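Local coordinates for Nup188 (Myceliophthora thermophila, PDB 4KF8), which is a scaffold nucleoporin of the nuclear pore complex that shares structural and functional properties with nuclear transport receptors, at residues V43-K48 against L108-S113. Numbering follows the deposited sequence.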
ATOM      1  N   VAL A  43     -13.523   0.753 -16.965  1.00 48.97           N
ATOM      2  CA  VAL A  43     -13.247   1.781 -17.966  1.00 50.80           C
ATOM      3  C   VAL A  43     -11.918   2.484 -17.704  1.00 75.82           C
ATOM      4  O   VAL A  43     -11.111   2.658 -18.615  1.00 52.43           O
ATOM      5  CB  VAL A  43     -14.365   2.844 -18.012  1.00 52.62           C
ATOM      6  CG1 VAL A  43     -14.025   3.929 -19.023  1.00 54.90           C
ATOM      7  CG2 VAL A  43     -15.701   2.201 -18.348  1.00 52.09           C
ATOM      8  N   LEU A  44     -11.698   2.881 -16.453  1.00 51.63           N
ATOM      9  CA  LEU A  44     -10.469   3.563 -16.054  1.00 52.50           C
ATOM     10  C   LEU A  44      -9.222   2.722 -16.305  1.00 70.63           C
ATOM     11  O   LEU A  44      -8.212   3.229 -16.792  1.00 52.60           O
ATOM     12  CB  LEU A  44     -10.540   3.974 -14.584  1.00 56.63           C
ATOM     13  CG  LEU A  44     -11.368   5.215 -14.257  1.00 56.83           C
ATOM     14  CD1 LEU A  44     -11.629   5.306 -12.769  1.00 54.62           C
ATOM     15  CD2 LEU A  44     -10.660   6.460 -14.755  1.00 60.22           C
ATOM     16  N   ARG A  45      -9.291   1.439 -15.965  1.00 49.42           N
ATOM     17  CA  ARG A  45      -8.209   0.518 -16.279  1.00 48.58           C
ATOM     18  C   ARG A  45      -8.108   0.351 -17.787  1.00 49.24           C
ATOM     19  O   ARG A  45      -7.031   0.107 -18.324  1.00 49.66           O
ATOM     20  CB  ARG A  45      -8.442  -0.836 -15.611  1.00 46.70           C
ATOM     21  CG  ARG A  45      -8.203  -0.846 -14.116  1.00 72.49           C
ATOM     22  CD  ARG A  45      -6.738  -0.589 -13.808  1.00 77.97           C
ATOM     23  NE  ARG A  45      -6.476  -0.486 -12.376  1.00 79.30           N
ATOM     24  CZ  ARG A  45      -5.386   0.071 -11.860  1.00 76.36           C
ATOM     25  NH1 ARG A  45      -4.461   0.579 -12.662  1.00 80.43           N
ATOM     26  NH2 ARG A  45      -5.221   0.126 -10.545  1.00 71.48           N
ATOM     27  N   GLY A  46      -9.238   0.494 -18.469  1.00 49.57           N
ATOM     28  CA  GLY A  46      -9.274   0.366 -19.913  1.00 50.43           C
ATOM     29  C   GLY A  46      -8.690   1.575 -20.615  1.00 61.59           C
ATOM     30  O   GLY A  46      -8.455   1.547 -21.823  1.00 57.83           O
ATOM     31  N   THR A  47      -8.455   2.643 -19.857  1.00 77.01           N
ATOM     32  CA  THR A  47      -7.870   3.859 -20.413  1.00 83.45           C
ATOM     33  C   THR A  47      -6.359   3.752 -20.535  1.00 90.78           C
ATOM     34  O   THR A  47      -5.624   4.513 -19.910  1.00 90.04           O
ATOM     35  CB  THR A  47      -8.194   5.102 -19.566  1.00 74.38           C
ATOM     36  OG1 THR A  47      -7.729   4.900 -18.227  1.00 72.19           O
ATOM     37  CG2 THR A  47      -9.692   5.369 -19.548  1.00 77.81           C
ATOM     38  N   LYS A  48      -5.901   2.794 -21.331  1.00103.26           N
ATOM     39  CA  LYS A  48      -4.504   2.739 -21.725  1.00113.35           C
ATOM     40  C   LYS A  48      -4.399   3.405 -23.089  1.00138.00           C
ATOM     41  O   LYS A  48      -3.346   3.379 -23.729  1.00139.20           O
ATOM     42  CB  LYS A  48      -4.020   1.290 -21.799  1.00102.51           C
ATOM     43  N   LEU A 108      -9.269   5.118  -7.271  1.00 54.30           N
ATOM     44  CA  LEU A 108      -8.189   6.096  -7.142  1.00 55.81           C
ATOM     45  C   LEU A 108      -6.923   5.640  -7.866  1.00 78.13           C
ATOM     46  O   LEU A 108      -6.297   6.421  -8.583  1.00 56.07           O
ATOM     47  CB  LEU A 108      -7.882   6.357  -5.666  1.00 65.81           C
ATOM     48  CG  LEU A 108      -6.699   7.272  -5.324  1.00 73.29           C
ATOM     49  CD1 LEU A 108      -6.900   8.680  -5.869  1.00 77.42           C
ATOM     50  CD2 LEU A 108      -6.472   7.313  -3.823  1.00 77.65           C
ATOM     51  N   GLN A 109      -6.559   4.374  -7.679  1.00 52.79           N
ATOM     52  CA  GLN A 109      -5.384   3.799  -8.330  1.00 51.94           C
ATOM     53  C   GLN A 109      -5.513   3.840  -9.846  1.00 64.77           C
ATOM     54  O   GLN A 109      -4.547   4.118 -10.556  1.00 62.95           O
ATOM     55  CB  GLN A 109      -5.172   2.351  -7.896  1.00 53.51           C
ATOM     56  CG  GLN A 109      -5.268   2.106  -6.408  1.00 57.59           C
ATOM     57  CD  GLN A 109      -4.882   0.687  -6.028  1.00 67.70           C
ATOM     58  OE1 GLN A 109      -3.968   0.100  -6.614  1.00 65.71           O
ATOM     59  NE2 GLN A 109      -5.583   0.126  -5.048  1.00 69.77           N
ATOM     60  N   ALA A 110      -6.709   3.544 -10.335  1.00 51.34           N
ATOM     61  CA  ALA A 110      -6.963   3.535 -11.766  1.00 51.44           C
ATOM     62  C   ALA A 110      -6.851   4.942 -12.335  1.00 59.73           C
ATOM     63  O   ALA A 110      -6.343   5.132 -13.437  1.00 54.53           O
ATOM     64  CB  ALA A 110      -8.327   2.953 -12.045  1.00 50.50           C
ATOM     65  N   CYS A 111      -7.325   5.922 -11.569  1.00 55.27           N
ATOM     66  CA  CYS A 111      -7.237   7.333 -11.951  1.00 62.91           C
ATOM     67  C   CYS A 111      -5.797   7.797 -12.074  1.00 59.12           C
ATOM     68  O   CYS A 111      -5.423   8.439 -13.055  1.00 93.50           O
ATOM     69  CB  CYS A 111      -7.968   8.219 -10.936  1.00 59.55           C
ATOM     70  SG  CYS A 111      -9.770   8.029 -10.908  1.00 62.28           S
ATOM     71  N   LEU A 112      -4.990   7.467 -11.073  1.00 72.77           N
ATOM     72  CA  LEU A 112      -3.603   7.924 -11.021  1.00 71.94           C
ATOM     73  C   LEU A 112      -2.686   7.159 -11.972  1.00 67.24           C
ATOM     74  O   LEU A 112      -1.520   7.511 -12.133  1.00 60.88           O
ATOM     75  CB  LEU A 112      -3.068   7.847  -9.588  1.00 74.80           C
ATOM     76  CG  LEU A 112      -3.882   8.602  -8.534  1.00 76.24           C
ATOM     77  CD1 LEU A 112      -3.288   8.417  -7.147  1.00 60.26           C
ATOM     78  CD2 LEU A 112      -3.995  10.078  -8.886  1.00 76.21           C
ATOM     79  N   SER A 113      -3.215   6.117 -12.606  1.00 72.92           N
ATOM     80  CA  SER A 113      -2.434   5.314 -13.540  1.00 56.30           C
ATOM     81  C   SER A 113      -2.619   5.799 -14.975  1.00 57.84           C
ATOM     82  O   SER A 113      -1.821   5.482 -15.855  1.00 69.20           O
ATOM     83  CB  SER A 113      -2.823   3.840 -13.429  1.00 53.70           C
ATOM     84  OG  SER A 113      -2.708   3.380 -12.095  1.00 96.30           O
TER
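The last turns of helix 30-46 and helix 98-113, two members of the all-helical C-terminal domain, pack against each other here, with Leu44 and Arg45 on one side and Gln109, Ala110, Cys111 and Ser113 on the other. Ala110 is the point of closest backbone approach: Ala110 CA lies 5.5 Å from Leu44 CA. Leu44 CB and Ala110 CB meet at 3.5 Å. From there the Leu44 side chain reaches round the flank of the second helix until its CD1 rests 3.8 Å from Cys111 SG. The Cys111 side chain also touches Val70 and Leu74 of helix 67-84, so the apolar half of the contact runs directly into the core between helices. On the far side of helix 30-46, Val43 packs on Ile7, Leu10 and Leu11 of helix 7-20.

Arg45 covers the more exposed side. Its chain starts out beside the interface and bends at chi2 (-65°), which carries the guanidinium across to the second helix. One face of the group lies over the backbone of Ala110, with Ala110 CA 3.8 Å above its plane. Arg45 NH2 comes within 3.5 Å of Gln109 CB, while the Gln109 amide stands almost perpendicular to the guanidinium, their planes 89° apart. At the other end Arg45 NH1 gives a weak, bent hydrogen bond to Ser113 OG, 3.4 Å long with an angle of 136° at the hydrogen. Ser113 OG in turn donates to Gln109 O, four residues back in the chain.

Close apolar contact therefore joins the helices on the buried side. Toward solvent, the exposed Arg45 contributes mainly by laying a flat group over the backbone, with one weak bond to the serine hydroxyl, so this part of the contact probably depends more on packing than on charge pairing.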